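Local coordinates for Tol-Pal system protein TolB (Acinetobacter baumannii, PDB 7MX5) that probably acts as the periplasmic component of the Tol-Pal system, helping to invaginate the outer membrane during cell division and to maintain its integrity, at residues P129-G134 / S354-M359; S133-Y138 / L152-T157; G280-Y285 / G301-R306. One frame throughout, in Å; residues are numbered along the deposited sequence.

Overall arrangement
Interactions 1 and 2 start from the same run of chain, share Ser133 and Gly134, and have centres about 13 Å apart; they touch where Phe132 meets Thr157. Interaction 3 lies farther out, its centre about 28 Å from interaction 1 and 29 Å from interaction 2. Interaction 2 is buried and is a hairpin inside one propeller sheet, held by paired backbone bonds. The other two are partly buried: 129-134 with 354-359 is a loop contact in which side chains grip a turn, whereas 280-285 with 301-306 joins neighbouring sheets through one backbone bond, an amide pair and apolar packing. In sequence, interaction 3 falls inside the long loop closed by interaction 1.

Interaction 1 of 3, residues P129-G134 / S354-M359; sequences PGDFSG and SPNGQM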
loop_
_atom_site.group_PDB
_atom_site.type_symbol
_atom_site.label_atom_id
_atom_site.label_comp_id
_atom_site.label_asym_id
_atom_site.label_seq_id
_atom_site.Cartn_x
_atom_site.Cartn_y
_atom_site.Cartn_z
ATOM N N PRO A 129 0.602 -13.555 4.556
ATOM C CA PRO A 129 1.205 -12.597 5.494
ATOM C C PRO A 129 0.317 -11.376 5.692
ATOM O O PRO A 129 -0.185 -10.787 4.732
ATOM C CB PRO A 129 2.534 -12.222 4.828
ATOM C CG PRO A 129 2.807 -13.282 3.829
ATOM C CD PRO A 129 1.524 -13.966 3.483
ATOM N N GLY A 130 0.122 -11.004 6.957
ATOM C CA GLY A 130 -0.651 -9.820 7.262
ATOM C C GLY A 130 0.063 -8.548 6.848
ATOM O O GLY A 130 1.288 -8.491 6.738
ATOM N N ASP A 131 -0.730 -7.502 6.609
ATOM C CA ASP A 131 -0.192 -6.224 6.159
ATOM C C ASP A 131 -0.619 -5.069 7.057
ATOM O O ASP A 131 -0.557 -3.909 6.635
ATOM C CB ASP A 131 -0.600 -5.945 4.710
ATOM C CG ASP A 131 0.455 -6.386 3.716
ATOM O OD1 ASP A 131 1.598 -6.660 4.138
ATOM O OD2 ASP A 131 0.143 -6.458 2.509
ATOM N N PHE A 132 -1.058 -5.356 8.286
ATOM C CA PHE A 132 -1.351 -4.279 9.225
ATOM C C PHE A 132 -0.075 -3.562 9.642
ATOM O O PHE A 132 -0.073 -2.338 9.824
ATOM C CB PHE A 132 -2.093 -4.831 10.439
ATOM C CG PHE A 132 -3.322 -5.610 10.082
ATOM C CD1 PHE A 132 -4.403 -4.981 9.486
ATOM C CD2 PHE A 132 -3.394 -6.971 10.325
ATOM C CE1 PHE A 132 -5.532 -5.693 9.147
ATOM C CE2 PHE A 132 -4.524 -7.689 9.989
ATOM C CZ PHE A 132 -5.595 -7.049 9.399
ATOM N N SER A 133 1.016 -4.304 9.797
ATOM C CA SER A 133 2.332 -3.696 9.876
ATOM C C SER A 133 2.779 -3.279 8.481
ATOM O O SER A 133 2.458 -3.929 7.481
ATOM C CB SER A 133 3.345 -4.663 10.488
ATOM O OG SER A 133 2.911 -5.119 11.758
ATOM N N GLY A 134 3.520 -2.181 8.418
ATOM C CA GLY A 134 3.942 -1.606 7.158
ATOM C C GLY A 134 3.573 -0.139 7.066
ATOM O O GLY A 134 2.826 0.403 7.878
ATOM N N SER A 354 -0.649 -3.814 -1.972
ATOM C CA SER A 354 -0.084 -4.145 -0.676
ATOM C C SER A 354 0.865 -5.335 -0.819
ATOM O O SER A 354 0.732 -6.130 -1.753
ATOM C CB SER A 354 -1.190 -4.473 0.323
ATOM O OG SER A 354 -1.852 -5.678 -0.022
ATOM N N PRO A 355 1.843 -5.466 0.082
ATOM C CA PRO A 355 2.819 -6.565 -0.043
ATOM C C PRO A 355 2.201 -7.948 -0.188
ATOM O O PRO A 355 2.776 -8.794 -0.884
ATOM C CB PRO A 355 3.638 -6.450 1.248
ATOM C CG PRO A 355 3.535 -5.021 1.642
ATOM C CD PRO A 355 2.233 -4.486 1.113
ATOM N N ASN A 356 1.055 -8.211 0.436
ATOM C CA ASN A 356 0.420 -9.518 0.322
ATOM C C ASN A 356 -0.465 -9.645 -0.912
ATOM O O ASN A 356 -0.998 -10.729 -1.165
ATOM C CB ASN A 356 -0.392 -9.837 1.586
ATOM C CG ASN A 356 -1.526 -8.852 1.836
ATOM O OD1 ASN A 356 -1.920 -8.087 0.956
ATOM N ND2 ASN A 356 -2.059 -8.874 3.052
ATOM N N GLY A 357 -0.637 -8.569 -1.677
ATOM C CA GLY A 357 -1.456 -8.624 -2.870
ATOM C C GLY A 357 -2.942 -8.736 -2.626
ATOM O O GLY A 357 -3.697 -8.909 -3.586
ATOM N N GLN A 358 -3.386 -8.650 -1.372
ATOM C CA GLN A 358 -4.806 -8.711 -1.057
ATOM C C GLN A 358 -5.458 -7.339 -0.983
ATOM O O GLN A 358 -6.687 -7.247 -1.067
ATOM C CB GLN A 358 -5.021 -9.446 0.271
ATOM C CG GLN A 358 -4.393 -10.829 0.324
ATOM C CD GLN A 358 -4.728 -11.668 -0.893
ATOM O OE1 GLN A 358 -3.840 -12.095 -1.630
ATOM N NE2 GLN A 358 -6.017 -11.912 -1.108
ATOM N N MET A 359 -4.669 -6.278 -0.831
ATOM C CA MET A 359 -5.174 -4.920 -0.733
ATOM C C MET A 359 -4.580 -4.065 -1.846
ATOM O O MET A 359 -3.594 -4.437 -2.487
ATOM C CB MET A 359 -4.838 -4.299 0.630
ATOM C CG MET A 359 -5.630 -4.864 1.800
ATOM S SD MET A 359 -7.373 -4.416 1.757
ATOM C CE MET A 359 -7.999 -5.362 3.142
#
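A single carboxylate oxygen, Asp131 OD2, sits against the type I turn that runs from Ser354 to Gly357. Asp131 OD2 accepts from Asn356 N at 2.9 Å, on its syn side and 24° out of the carboxylate plane. The same Asp131 OD2 is 3.1 Å from Pro355 N, which has no hydrogen to give, so proximity there is packing and not bonding. The other oxygen, Asp131 OD1, touches CB and CG of the proline, 3.5 Å from Pro355 CB, the two side chains crossing at a slant.

Asn356 answers with its side chain. Its CG stands between the backbone N and the carbonyl carbon (chi1 62°), which brings the amide back beside the carboxylate, the two planes 37° apart. From there Asn356 ND2 donates to Pro129 O at 3.2 Å, with that oxygen close to the amide plane. Segment 129-134 is thus held at two points two residues apart, by a main-chain and a side-chain N-H of the same asparagine.

The opposite end of this amide is fixed from within segment 354-359. Asn356 OD1 takes Ser354 OG at 2.6 Å and, in an Asx turn, Gln358 N at 2.8 Å, the two donors coming from opposite faces of its plane. Ser354 OG in turn receives Met359 N at 3.0 Å, so a chain of bonds fixes the rotation of the asparagine.

The contact lies where the linker after helix 110-126 enters the propeller: Pro129 packs on Gln123 of that helix, Phe132 N and Ser133 N are bound by Asp119, and Trp397 of strand 391-397 backs Ser354, Pro355 and Met359.

Interaction 2 of 3, residues S133-Y138 / L152-T157; sequences SGRIAY and LQIADT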
loop_
_atom_site.group_PDB
_atom_site.type_symbol
_atom_site.label_atom_id
_atom_site.label_comp_id
_atom_site.label_asym_id
_atom_site.label_seq_id
_atom_site.Cartn_x
_atom_site.Cartn_y
_atom_site.Cartn_z
ATOM N N SER A 133 1.016 -4.304 9.797
ATOM C CA SER A 133 2.332 -3.696 9.876
ATOM C C SER A 133 2.779 -3.279 8.481
ATOM O O SER A 133 2.458 -3.929 7.481
ATOM C CB SER A 133 3.345 -4.663 10.488
ATOM O OG SER A 133 2.911 -5.119 11.758
ATOM N N GLY A 134 3.520 -2.181 8.418
ATOM C CA GLY A 134 3.942 -1.606 7.158
ATOM C C GLY A 134 3.573 -0.139 7.066
ATOM O O GLY A 134 2.826 0.403 7.878
ATOM N N ARG A 135 4.123 0.499 6.038
ATOM C CA ARG A 135 4.004 1.937 5.872
ATOM C C ARG A 135 3.492 2.269 4.478
ATOM O O ARG A 135 3.691 1.510 3.525
ATOM C CB ARG A 135 5.348 2.630 6.119
ATOM C CG ARG A 135 5.995 2.247 7.441
ATOM C CD ARG A 135 5.524 3.154 8.563
ATOM N NE ARG A 135 6.155 4.465 8.489
ATOM C CZ ARG A 135 5.849 5.493 9.268
ATOM N NH1 ARG A 135 4.912 5.401 10.198
ATOM N NH2 ARG A 135 6.498 6.642 9.109
ATOM N N ILE A 136 2.823 3.415 4.372
ATOM C CA ILE A 136 2.303 3.923 3.110
ATOM C C ILE A 136 2.742 5.371 2.963
ATOM O O ILE A 136 2.514 6.188 3.862
ATOM C CB ILE A 136 0.767 3.819 3.033
ATOM C CG1 ILE A 136 0.315 2.364 3.185
ATOM C CG2 ILE A 136 0.258 4.406 1.724
ATOM C CD1 ILE A 136 -1.180 2.174 3.052
ATOM N N ALA A 137 3.375 5.687 1.838
ATOM C CA ALA A 137 3.784 7.051 1.543
ATOM C C ALA A 137 2.722 7.750 0.706
ATOM O O ALA A 137 2.022 7.123 -0.094
ATOM C CB ALA A 137 5.123 7.069 0.809
ATOM N N TYR A 138 2.608 9.061 0.896
ATOM C CA TYR A 138 1.610 9.853 0.191
ATOM C C TYR A 138 2.056 11.309 0.193
ATOM O O TYR A 138 2.947 11.705 0.947
ATOM C CB TYR A 138 0.224 9.699 0.827
ATOM C CG TYR A 138 0.194 9.994 2.311
ATOM C CD1 TYR A 138 0.457 8.998 3.243
ATOM C CD2 TYR A 138 -0.095 11.270 2.779
ATOM C CE1 TYR A 138 0.433 9.265 4.599
ATOM C CE2 TYR A 138 -0.124 11.544 4.133
ATOM C CZ TYR A 138 0.142 10.539 5.038
ATOM O OH TYR A 138 0.116 10.811 6.386
ATOM N N LEU A 152 5.328 15.535 1.682
ATOM C CA LEU A 152 5.557 14.105 1.537
ATOM C C LEU A 152 5.558 13.467 2.920
ATOM O O LEU A 152 6.373 13.829 3.776
ATOM C CB LEU A 152 6.874 13.832 0.814
ATOM C CG LEU A 152 7.259 12.360 0.660
ATOM C CD1 LEU A 152 6.106 11.549 0.091
ATOM C CD2 LEU A 152 8.489 12.223 -0.214
ATOM N N GLN A 153 4.649 12.521 3.138
ATOM C CA GLN A 153 4.486 11.882 4.433
ATOM C C GLN A 153 4.506 10.369 4.279
ATOM O O GLN A 153 4.176 9.829 3.220
ATOM C CB GLN A 153 3.177 12.306 5.109
ATOM C CG GLN A 153 3.209 13.691 5.723
ATOM C CD GLN A 153 2.202 13.850 6.843
ATOM O OE1 GLN A 153 1.169 13.178 6.866
ATOM N NE2 GLN A 153 2.498 14.741 7.783
ATOM N N ILE A 154 4.904 9.695 5.354
ATOM C CA ILE A 154 4.847 8.242 5.455
ATOM C C ILE A 154 4.131 7.900 6.753
ATOM O O ILE A 154 4.513 8.386 7.824
ATOM C CB ILE A 154 6.249 7.602 5.421
ATOM C CG1 ILE A 154 6.957 7.928 4.107
ATOM C CG2 ILE A 154 6.148 6.100 5.599
ATOM C CD1 ILE A 154 8.397 7.461 4.061
ATOM N N ALA A 155 3.092 7.075 6.658
ATOM C CA ALA A 155 2.289 6.714 7.815
ATOM C C ALA A 155 2.029 5.216 7.801
ATOM O O ALA A 155 2.330 4.517 6.830
ATOM C CB ALA A 155 0.966 7.489 7.844
ATOM N N ASP A 156 1.461 4.725 8.900
ATOM C CA ASP A 156 1.080 3.326 8.989
ATOM C C ASP A 156 -0.082 3.034 8.041
ATOM O O ASP A 156 -0.669 3.933 7.431
ATOM C CB ASP A 156 0.706 2.965 10.425
ATOM C CG ASP A 156 1.871 3.104 11.383
ATOM O OD1 ASP A 156 3.029 2.970 10.934
ATOM O OD2 ASP A 156 1.631 3.348 12.585
ATOM N N THR A 157 -0.420 1.748 7.926
ATOM C CA THR A 157 -1.484 1.338 7.016
ATOM C C THR A 157 -2.851 1.854 7.447
ATOM O O THR A 157 -3.785 1.841 6.639
ATOM C CB THR A 157 -1.515 -0.186 6.893
ATOM O OG1 THR A 157 -1.915 -0.763 8.143
ATOM C CG2 THR A 157 -0.139 -0.712 6.512
HETATM O O HOH W 1 1.305 -0.140 9.666
#
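Ile136 with Ala155 and Tyr138 with Gln153 form antiparallel hydrogen-bonded pairs, Ala137 with Ile154 the non-hydrogen-bonded pair between them, and the short strand axes run 154° apart. Four backbone bonds join the strands, among them Ile136 N to Ala155 O at 2.7 Å and Gln153 N to Tyr138 O at 2.9 Å.

On the face of Tyr138 and Gln153, the ring leans across the neighbouring strand because its CG lies between the backbone N and the carbonyl carbon (chi1 54°). Gln153 CB passes over one face of the ring, 3.5 Å from Tyr138 CZ, while Ala155 CB meets the edge. The hydroxyl Tyr138 OH donates to Gln153 OE1 at 2.6 Å, and Gln153 NE2 goes on to Thr164 OG1 of the next strand, so both ends of the amide are engaged.

The other face is apolar where Ala137 CB packs on Ile154 CG1 at 3.9 Å, with Trp177 of the neighbouring sheet touching both residues.

At the start of strand 135-138, Arg135, bent at chi2 and chi3, folds back over the partner strand: Arg135 NE lies 3.3 Å from Ile154 CG2, and Ile154 O lies over one face of the guanidinium. Arg135 NH1 forms a salt bridge with Asp156 OD1 at 3.2 Å, in the guanidinium plane but from above the carboxylate; NH1 also binds Gln161 O.

Strand 391-397 pairs with the far side of 135-141, so the C-terminal strand completes the sheet and closes the propeller ring. The buried hydroxyl and amide are satisfied in a relay from tyrosine to glutamine to threonine, while the charged pair lies at the partly exposed end of the hairpin.

Interaction 3 of 3, residues G280-Y285 / G301-R306; sequences GSPQIY and GSFNAR
Pro282 and Asn304 supply the one backbone hydrogen bond between the segments: Asn304 N donates to Pro282 O at 2.9 Å. A longer CA-H...O contact from Phe303 CA reaches the same oxygen.

The side-chain amides add a second bond. Asn304 ND2 reaches Gln283 OE1 at 3.0 Å, in the carbonyl plane and on a lone pair, though bent; the amide planes stand 42° apart. Gln283 can offer this oxygen because its chain bends at chi2 (-60°), and Gln283 NE2 at the other end binds Ser281 OG at 3.2 Å. Both amides have further partners: His320 and Lys300 for Asn304, Thr298 for Gln283.

Strand 283-288 is the third of its four-stranded sheet and 304-309 the first of the following one, so the contact links consecutive blades of the beta-propeller. The short strand axes run 64° apart, and no regular sheet pairing joins the two strands.

Apolar contact is made chiefly by Pro282 and Phe303. Pro282 CG lies 3.5 Å from Phe303 CD2, meeting the ring obliquely, and the same ring makes a cation-pi contact with Arg321. Ile284 touches the backbone of Asn304 and Ala305, its Ile284 CG1 3.9 Å from Ala305 CA, while Leu318 also touches the isoleucine.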
loop_
_atom_site.group_PDB
_atom_site.type_symbol
_atom_site.label_atom_id
_atom_site.label_comp_id
_atom_site.label_asym_id
_atom_site.label_seq_id
_atom_site.Cartn_x
_atom_site.Cartn_y
_atom_site.Cartn_z
ATOM N N GLY A 280 -2.618 4.499 -30.711
ATOM C CA GLY A 280 -3.737 5.404 -30.849
ATOM C C GLY A 280 -4.578 5.563 -29.600
ATOM O O GLY A 280 -5.485 6.405 -29.587
ATOM N N SER A 281 -4.305 4.783 -28.558
ATOM C CA SER A 281 -5.036 4.848 -27.302
ATOM C C SER A 281 -4.105 4.407 -26.188
ATOM O O SER A 281 -3.244 3.545 -26.408
ATOM C CB SER A 281 -6.290 3.963 -27.330
ATOM O OG SER A 281 -5.941 2.589 -27.344
ATOM N N PRO A 282 -4.239 4.976 -24.989
ATOM C CA PRO A 282 -3.346 4.599 -23.880
ATOM C C PRO A 282 -3.553 3.145 -23.477
ATOM O O PRO A 282 -4.643 2.751 -23.056
ATOM C CB PRO A 282 -3.741 5.563 -22.753
ATOM C CG PRO A 282 -4.543 6.643 -23.398
ATOM C CD PRO A 282 -5.156 6.070 -24.631
ATOM N N GLN A 283 -2.496 2.348 -23.615
ATOM C CA GLN A 283 -2.505 0.949 -23.221
ATOM C C GLN A 283 -1.258 0.652 -22.400
ATOM O O GLN A 283 -0.298 1.428 -22.387
ATOM C CB GLN A 283 -2.571 0.015 -24.439
ATOM C CG GLN A 283 -3.827 0.167 -25.284
ATOM C CD GLN A 283 -5.100 -0.115 -24.507
ATOM O OE1 GLN A 283 -5.090 -0.837 -23.508
ATOM N NE2 GLN A 283 -6.209 0.453 -24.968
ATOM N N ILE A 284 -1.281 -0.482 -21.708
ATOM C CA ILE A 284 -0.167 -0.918 -20.875
ATOM C C ILE A 284 0.637 -1.946 -21.657
ATOM O O ILE A 284 0.101 -2.979 -22.076
ATOM C CB ILE A 284 -0.655 -1.497 -19.538
ATOM C CG1 ILE A 284 -1.158 -0.377 -18.627
ATOM C CG2 ILE A 284 0.461 -2.275 -18.855
ATOM C CD1 ILE A 284 -1.797 -0.877 -17.358
ATOM N N TYR A 285 1.920 -1.664 -21.853
ATOM C CA TYR A 285 2.825 -2.538 -22.581
ATOM C C TYR A 285 3.899 -3.073 -21.643
ATOM O O TYR A 285 4.099 -2.570 -20.536
ATOM C CB TYR A 285 3.463 -1.799 -23.764
ATOM C CG TYR A 285 2.492 -1.461 -24.873
ATOM C CD1 TYR A 285 1.566 -0.437 -24.721
ATOM C CD2 TYR A 285 2.503 -2.160 -26.072
ATOM C CE1 TYR A 285 0.678 -0.121 -25.732
ATOM C CE2 TYR A 285 1.617 -1.853 -27.089
ATOM C CZ TYR A 285 0.707 -0.832 -26.912
ATOM O OH TYR A 285 -0.177 -0.518 -27.919
ATOM N N GLY A 301 -11.071 -2.471 -23.525
ATOM C CA GLY A 301 -11.372 -1.063 -23.382
ATOM C C GLY A 301 -10.490 -0.168 -24.231
ATOM O O GLY A 301 -9.564 -0.601 -24.919
ATOM N N SER A 302 -10.799 1.126 -24.169
ATOM C CA SER A 302 -10.081 2.147 -24.916
ATOM C C SER A 302 -9.044 2.878 -24.075
ATOM O O SER A 302 -8.384 3.788 -24.586
ATOM C CB SER A 302 -11.070 3.160 -25.499
ATOM O OG SER A 302 -12.163 3.354 -24.619
ATOM N N PHE A 303 -8.884 2.509 -22.807
ATOM C CA PHE A 303 -7.973 3.218 -21.917
ATOM C C PHE A 303 -7.522 2.274 -20.815
ATOM O O PHE A 303 -8.339 1.832 -20.001
ATOM C CB PHE A 303 -8.647 4.460 -21.328
ATOM C CG PHE A 303 -7.728 5.330 -20.510
ATOM C CD1 PHE A 303 -7.465 5.033 -19.182
ATOM C CD2 PHE A 303 -7.143 6.454 -21.067
ATOM C CE1 PHE A 303 -6.624 5.834 -18.430
ATOM C CE2 PHE A 303 -6.304 7.259 -20.321
ATOM C CZ PHE A 303 -6.043 6.949 -19.001
ATOM N N ASN A 304 -6.227 1.970 -20.796
ATOM C CA ASN A 304 -5.603 1.219 -19.713
ATOM C C ASN A 304 -4.243 1.845 -19.454
ATOM O O ASN A 304 -3.411 1.913 -20.363
ATOM C CB ASN A 304 -5.463 -0.265 -20.064
ATOM C CG ASN A 304 -6.801 -0.936 -20.307
ATOM O OD1 ASN A 304 -7.387 -1.524 -19.399
ATOM N ND2 ASN A 304 -7.289 -0.854 -21.540
ATOM N N ALA A 305 -4.018 2.311 -18.230
ATOM C CA ALA A 305 -2.815 3.081 -17.947
ATOM C C ALA A 305 -2.492 2.996 -16.463
ATOM O O ALA A 305 -3.285 2.501 -15.658
ATOM C CB ALA A 305 -2.981 4.538 -18.382
ATOM N N ARG A 306 -1.303 3.496 -16.117
ATOM C CA ARG A 306 -0.854 3.614 -14.730
ATOM C C ARG A 306 -0.868 2.258 -14.026
ATOM O O ARG A 306 -1.397 2.105 -12.923
ATOM C CB ARG A 306 -1.691 4.644 -13.966
ATOM C CG ARG A 306 -1.353 6.097 -14.290
ATOM C CD ARG A 306 -2.033 6.570 -15.566
ATOM N NE ARG A 306 -1.176 7.449 -16.354
ATOM C CZ ARG A 306 -1.531 8.010 -17.503
ATOM N NH1 ARG A 306 -2.729 7.811 -18.030
ATOM N NH2 ARG A 306 -0.663 8.791 -18.140
#